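Local coordinates for putative cell wall hydrolase phosphatase-associated protein (Clostridioides difficile, PDB 7CFL), which probably acts as a cysteine-type endopeptidase of the NlpC/P60 (C40) family, the chain here being the catalytic domain of a cell-wall-lysing autolysin, at residues A[20-25]-A[105-110]; A[62-67]-A[79-84]. All coordinates share one frame; numbering follows the deposited sequence.

Contact 1 of 2, residues A[20-25]-A[105-110]; sequences FAKTLL and DMIHAS
I107 reaches from strand 105-110 into a shallow seat formed by A21, K22 and L25 on the segment 20-25, where helix 13-22 passes into a turn. Its CG2 methyl lies 3.9 Å from A21 CB. At the end of the longer branch, CD1 presses on the peptide that follows A21, 3.4 Å from A21 O, and it also meets L25 CD2 at 4.0 Å. With CG1 anti to the backbone N (chi1 -174°), CD1 is carried out to the A21 carbonyl while CG2 is left facing A21 CB. Alanine suits the helical side because its single methyl lets the backbone come close, while L25, itself exposed, brings the outer part of its side chain, CD2 with CG behind it.

Behind this first shell the chain makes a type I turn from K22 to L25. The carbonyl beside CD1 already has a hydrogen-bond donor, L24 N at 3.1 Å from A21 O, and can take an apolar neighbour without losing it. T23 OG1 bonds to F20 O at 2.6 Å, in the carbonyl plane, tying the threonine back to the helix. Farther out, F44 of helix 41-53 packs on both I107 and L24. Next along the strand, H108 bonds through ND1 to H96, an arrangement consistent with the paired histidines of NlpC/P60 active sites. No hydrogen bond crosses between the segments: 20-25 is held against the sheet by apolar fit, while the A21 and K22 carbonyls are bonded within the segment by L24 N and L25 N.

Contact 2 of 2, residues A[62-67]-A[79-84]; sequences RDQSKY and GDLVFF
S65 and F83 mark the closest approach of the two backbones, their CA atoms 6.4 Å apart. The segment 62-67 makes a type I turn from Q64 to Y67, closed by Y67 N bonding to Q64 O at 3.1 Å, and the turn lies over strand 81-84. The ring of F83 lies flat beneath it. S65 CA stands 3.6 Å from the ring centroid and only 9° off the normal, a CH-pi contact over the face. S65 N lies above the same ring, 3.5 Å from F83 CE1. Serine suits this place: its compact CB and OG rest along the ring, OG 3.8 Å from F83 CG, while OG keeps a hydrogen bond with N133.

Q64 runs past the CE1 and CZ end of the ring: its CB is 3.6 Å from F83 CE1, and its amide plane is turned 80° from the ring plane. CG sits anti to the carbonyl carbon (chi1 -63°) and the chain runs extended, bringing OE1 to 4.0 Å from L81 CD1. That buried amide is satisfied elsewhere, OE1 by T45 and NE2 by the carbonyls of S42 and P58, so glutamine supplies both an apolar stem and a polar end. On the sheet side, R135 of strand 131-136 bonds to the S65 carbonyl, while V97 of strand 96-102 touches both Q64 and F83. The segment is thereby joined to helix 41-53 through Q64 and to the sheet through S65 and F83.

How the contacts relate
From the N terminus, the chain leaves helix 13-22, passes through helix 41-53 and reaches helix 61-64, and the segment 62-67 meets strand 81-84 a short way on; contact 2 thus closes a small loop holding strand 69-71. Strand 96-102 follows, and only with strand 105-110 does contact 1 close the wide loop begun at 20-25, so contact 2 lies wholly within it. Their centres are 15 Å apart, on opposite sides of the chain's centre, and strand 96-102 separates the two strands. On the other face of this shared antiparallel sheet they still meet: M106 SD packs 3.6 Å from F84 CE2 and also touches V82.

Contact 1 of 2, residues A[20-25]-A[105-110]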
loop_
_atom_site.group_PDB
_atom_site.type_symbol
_atom_site.label_atom_id
_atom_site.label_comp_id
_atom_site.label_asym_id
_atom_site.label_seq_id
_atom_site.Cartn_x
_atom_site.Cartn_y
_atom_site.Cartn_z
ATOM N N PHE A 20 -8.553 -9.927 3.918
ATOM C CA PHE A 20 -8.233 -10.502 2.579
ATOM C C PHE A 20 -6.737 -10.306 2.297
ATOM O O PHE A 20 -6.062 -11.234 1.847
ATOM C CB PHE A 20 -9.036 -9.822 1.477
ATOM C CG PHE A 20 -8.714 -10.406 0.134
ATOM C CD1 PHE A 20 -9.003 -11.731 -0.135
ATOM C CD2 PHE A 20 -7.972 -9.677 -0.789
ATOM C CE1 PHE A 20 -8.643 -12.270 -1.365
ATOM C CE2 PHE A 20 -7.607 -10.225 -2.008
ATOM C CZ PHE A 20 -7.954 -11.520 -2.293
ATOM N N ALA A 21 -6.223 -9.093 2.532
ATOM C CA ALA A 21 -4.803 -8.741 2.294
ATOM C C ALA A 21 -3.903 -9.689 3.079
ATOM O O ALA A 21 -2.885 -10.135 2.514
ATOM C CB ALA A 21 -4.541 -7.301 2.676
ATOM N N LYS A 22 -4.278 -10.039 4.312
ATOM C CA LYS A 22 -3.424 -10.915 5.163
ATOM C C LYS A 22 -3.338 -12.341 4.579
ATOM O O LYS A 22 -2.290 -12.985 4.811
ATOM C CB LYS A 22 -3.895 -10.894 6.614
ATOM C CG LYS A 22 -3.596 -9.580 7.319
ATOM C CD LYS A 22 -3.648 -9.708 8.817
ATOM C CE LYS A 22 -3.563 -8.357 9.483
ATOM N NZ LYS A 22 -3.914 -8.413 10.916
ATOM N N THR A 23 -4.352 -12.808 3.833
ATOM C CA THR A 23 -4.335 -14.160 3.192
ATOM C C THR A 23 -3.208 -14.211 2.156
ATOM O O THR A 23 -2.790 -15.339 1.803
ATOM C CB THR A 23 -5.636 -14.593 2.498
ATOM O OG1 THR A 23 -5.934 -13.828 1.328
ATOM C CG2 THR A 23 -6.840 -14.612 3.408
ATOM N N LEU A 24 -2.749 -13.063 1.656
ATOM C CA LEU A 24 -1.716 -12.988 0.596
ATOM C C LEU A 24 -0.313 -12.817 1.189
ATOM O O LEU A 24 0.633 -12.628 0.383
ATOM C CB LEU A 24 -2.068 -11.861 -0.373
ATOM C CG LEU A 24 -3.452 -11.914 -1.018
ATOM C CD1 LEU A 24 -3.716 -10.651 -1.805
ATOM C CD2 LEU A 24 -3.595 -13.118 -1.938
ATOM N N LEU A 25 -0.163 -12.751 2.528
ATOM C CA LEU A 25 1.167 -12.674 3.196
ATOM C C LEU A 25 2.071 -13.763 2.622
ATOM O O LEU A 25 1.596 -14.906 2.479
ATOM C CB LEU A 25 1.053 -12.819 4.720
ATOM C CG LEU A 25 0.633 -11.536 5.448
ATOM C CD1 LEU A 25 0.121 -11.832 6.843
ATOM C CD2 LEU A 25 1.785 -10.550 5.513
ATOM N N ASP A 105 1.453 0.093 11.388
ATOM C CA ASP A 105 1.692 -1.084 10.512
ATOM C C ASP A 105 0.996 -0.866 9.163
ATOM O O ASP A 105 -0.141 -0.364 9.128
ATOM C CB ASP A 105 1.228 -2.363 11.204
ATOM C CG ASP A 105 2.203 -2.907 12.235
ATOM O OD1 ASP A 105 3.380 -2.510 12.212
ATOM O OD2 ASP A 105 1.773 -3.695 13.072
ATOM N N MET A 106 1.649 -1.263 8.067
ATOM C CA MET A 106 0.963 -1.398 6.770
ATOM C C MET A 106 1.288 -2.778 6.200
ATOM O O MET A 106 2.372 -3.320 6.502
ATOM C CB MET A 106 1.414 -0.349 5.750
ATOM C CG MET A 106 2.929 -0.356 5.482
ATOM S SD MET A 106 3.352 0.799 4.198
ATOM C CE MET A 106 5.127 0.656 4.161
ATOM N N ILE A 107 0.363 -3.281 5.420
ATOM C CA ILE A 107 0.643 -4.486 4.592
ATOM C C ILE A 107 0.979 -4.009 3.175
ATOM O O ILE A 107 0.293 -3.146 2.649
ATOM C CB ILE A 107 -0.496 -5.507 4.657
ATOM C CG1 ILE A 107 -0.136 -6.824 3.915
ATOM C CG2 ILE A 107 -1.783 -4.927 4.105
ATOM C CD1 ILE A 107 -0.992 -7.978 4.366
ATOM N N HIS A 108 1.954 -4.661 2.518
ATOM C CA HIS A 108 2.420 -4.193 1.192
ATOM C C HIS A 108 3.209 -5.296 0.509
ATOM O O HIS A 108 3.710 -6.201 1.190
ATOM C CB HIS A 108 3.234 -2.888 1.270
ATOM C CG HIS A 108 4.477 -2.956 2.085
ATOM N ND1 HIS A 108 5.667 -2.372 1.677
ATOM C CD2 HIS A 108 4.755 -3.584 3.244
ATOM C CE1 HIS A 108 6.595 -2.595 2.580
ATOM N NE2 HIS A 108 6.065 -3.333 3.547
ATOM N N ALA A 109 3.417 -5.091 -0.770
ATOM C CA ALA A 109 4.265 -5.987 -1.580
ATOM C C ALA A 109 5.658 -5.328 -1.579
ATOM O O ALA A 109 5.865 -4.348 -2.330
ATOM C CB ALA A 109 3.665 -6.068 -2.925
ATOM N N SER A 110 6.560 -5.764 -0.708
ATOM C CA SER A 110 7.842 -5.064 -0.472
ATOM C C SER A 110 8.845 -5.515 -1.530
ATOM O O SER A 110 9.144 -6.717 -1.573
ATOM C CB SER A 110 8.369 -5.300 0.904
ATOM O OG SER A 110 9.734 -4.942 0.947
#

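Contact 2 of 2, residues A[62-67]-A[79-84]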
loop_
_atom_site.group_PDB
_atom_site.type_symbol
_atom_site.label_atom_id
_atom_site.label_comp_id
_atom_site.label_asym_id
_atom_site.label_seq_id
_atom_site.Cartn_x
_atom_site.Cartn_y
_atom_site.Cartn_z
ATOM N N ARG A 62 1.729 6.341 -8.174
ATOM C CA ARG A 62 1.639 7.817 -8.334
ATOM C C ARG A 62 0.203 8.244 -8.651
ATOM O O ARG A 62 -0.191 9.353 -8.221
ATOM C CB ARG A 62 2.669 8.376 -9.325
ATOM C CG ARG A 62 2.589 7.844 -10.744
ATOM C CD ARG A 62 3.920 7.979 -11.482
ATOM N NE ARG A 62 3.904 7.233 -12.739
ATOM C CZ ARG A 62 4.403 6.006 -12.950
ATOM N NH1 ARG A 62 5.011 5.322 -11.993
ATOM N NH2 ARG A 62 4.287 5.459 -14.148
ATOM N N ASP A 63 -0.575 7.411 -9.324
ATOM C CA ASP A 63 -1.988 7.678 -9.689
ATOM C C ASP A 63 -2.887 7.309 -8.497
ATOM O O ASP A 63 -3.815 8.077 -8.185
ATOM C CB ASP A 63 -2.338 6.906 -10.975
ATOM C CG ASP A 63 -1.589 7.422 -12.204
ATOM O OD1 ASP A 63 -1.145 8.554 -12.160
ATOM O OD2 ASP A 63 -1.408 6.660 -13.205
ATOM N N GLN A 64 -2.610 6.212 -7.792
ATOM C CA GLN A 64 -3.373 5.847 -6.571
ATOM C C GLN A 64 -3.234 7.007 -5.573
ATOM O O GLN A 64 -4.238 7.332 -4.947
ATOM C CB GLN A 64 -2.903 4.535 -5.965
ATOM C CG GLN A 64 -3.110 3.322 -6.871
ATOM C CD GLN A 64 -2.766 2.084 -6.086
ATOM O OE1 GLN A 64 -2.419 2.110 -4.909
ATOM N NE2 GLN A 64 -2.755 0.956 -6.768
ATOM N N SER A 65 -2.070 7.650 -5.534
ATOM C CA SER A 65 -1.772 8.807 -4.629
ATOM C C SER A 65 -2.660 10.012 -4.926
ATOM O O SER A 65 -2.647 10.969 -4.075
ATOM C CB SER A 65 -0.291 9.180 -4.701
ATOM O OG SER A 65 0.051 10.149 -3.714
ATOM N N LYS A 66 -3.298 10.086 -6.097
ATOM C CA LYS A 66 -4.132 11.265 -6.496
ATOM C C LYS A 66 -5.619 10.891 -6.416
ATOM O O LYS A 66 -6.442 11.672 -6.922
ATOM C CB LYS A 66 -3.756 11.693 -7.921
ATOM C CG LYS A 66 -2.340 12.225 -8.093
ATOM C CD LYS A 66 -2.030 12.703 -9.506
ATOM C CE LYS A 66 -1.328 11.664 -10.355
ATOM N NZ LYS A 66 -0.966 12.182 -11.696
ATOM N N TYR A 67 -5.948 9.694 -5.897
ATOM C CA TYR A 67 -7.317 9.124 -5.989
ATOM C C TYR A 67 -7.954 9.038 -4.601
ATOM O O TYR A 67 -7.365 8.465 -3.697
ATOM C CB TYR A 67 -7.287 7.748 -6.683
ATOM C CG TYR A 67 -8.649 7.106 -6.766
ATOM C CD1 TYR A 67 -9.589 7.510 -7.714
ATOM C CD2 TYR A 67 -9.042 6.150 -5.843
ATOM C CE1 TYR A 67 -10.866 6.967 -7.743
ATOM C CE2 TYR A 67 -10.320 5.602 -5.867
ATOM C CZ TYR A 67 -11.226 5.983 -6.833
ATOM O OH TYR A 67 -12.481 5.427 -6.813
ATOM N N GLY A 79 -7.318 0.471 6.317
ATOM C CA GLY A 79 -7.821 0.444 4.934
ATOM C C GLY A 79 -7.388 1.654 4.122
ATOM O O GLY A 79 -7.569 1.639 2.910
ATOM N N ASP A 80 -6.855 2.702 4.741
ATOM C CA ASP A 80 -6.279 3.845 4.003
ATOM C C ASP A 80 -5.049 3.373 3.223
ATOM O O ASP A 80 -4.339 2.531 3.687
ATOM C CB ASP A 80 -5.916 5.014 4.931
ATOM C CG ASP A 80 -7.107 5.664 5.579
ATOM O OD1 ASP A 80 -8.234 5.511 5.045
ATOM O OD2 ASP A 80 -6.859 6.398 6.574
ATOM N N LEU A 81 -4.815 3.953 2.065
ATOM C CA LEU A 81 -3.583 3.757 1.291
ATOM C C LEU A 81 -2.549 4.768 1.764
ATOM O O LEU A 81 -2.906 5.956 1.921
ATOM C CB LEU A 81 -3.890 3.907 -0.207
ATOM C CG LEU A 81 -4.905 2.914 -0.753
ATOM C CD1 LEU A 81 -5.146 3.131 -2.234
ATOM C CD2 LEU A 81 -4.465 1.488 -0.504
ATOM N N VAL A 82 -1.311 4.313 1.971
ATOM C CA VAL A 82 -0.199 5.196 2.412
ATOM C C VAL A 82 0.860 5.169 1.318
ATOM O O VAL A 82 1.107 4.078 0.766
ATOM C CB VAL A 82 0.349 4.776 3.789
ATOM C CG1 VAL A 82 -0.592 5.215 4.906
ATOM C CG2 VAL A 82 0.701 3.291 3.845
ATOM N N PHE A 83 1.410 6.315 0.956
ATOM C CA PHE A 83 2.304 6.497 -0.223
ATOM C C PHE A 83 3.696 6.991 0.218
ATOM O O PHE A 83 3.887 7.812 1.130
ATOM C CB PHE A 83 1.664 7.450 -1.230
ATOM C CG PHE A 83 0.327 6.973 -1.714
ATOM C CD1 PHE A 83 0.293 5.974 -2.693
ATOM C CD2 PHE A 83 -0.875 7.331 -1.115
ATOM C CE1 PHE A 83 -0.911 5.444 -3.118
ATOM C CE2 PHE A 83 -2.083 6.801 -1.552
ATOM C CZ PHE A 83 -2.095 5.830 -2.536
ATOM N N PHE A 84 4.727 6.542 -0.477
ATOM C CA PHE A 84 6.148 6.844 -0.192
ATOM C C PHE A 84 6.901 7.165 -1.475
ATOM O O PHE A 84 6.497 6.708 -2.558
ATOM C CB PHE A 84 6.818 5.688 0.540
ATOM C CG PHE A 84 6.043 5.212 1.737
ATOM C CD1 PHE A 84 6.327 5.691 3.011
ATOM C CD2 PHE A 84 4.957 4.371 1.563
ATOM C CE1 PHE A 84 5.588 5.241 4.092
ATOM C CE2 PHE A 84 4.221 3.932 2.644
ATOM C CZ PHE A 84 4.525 4.386 3.903
#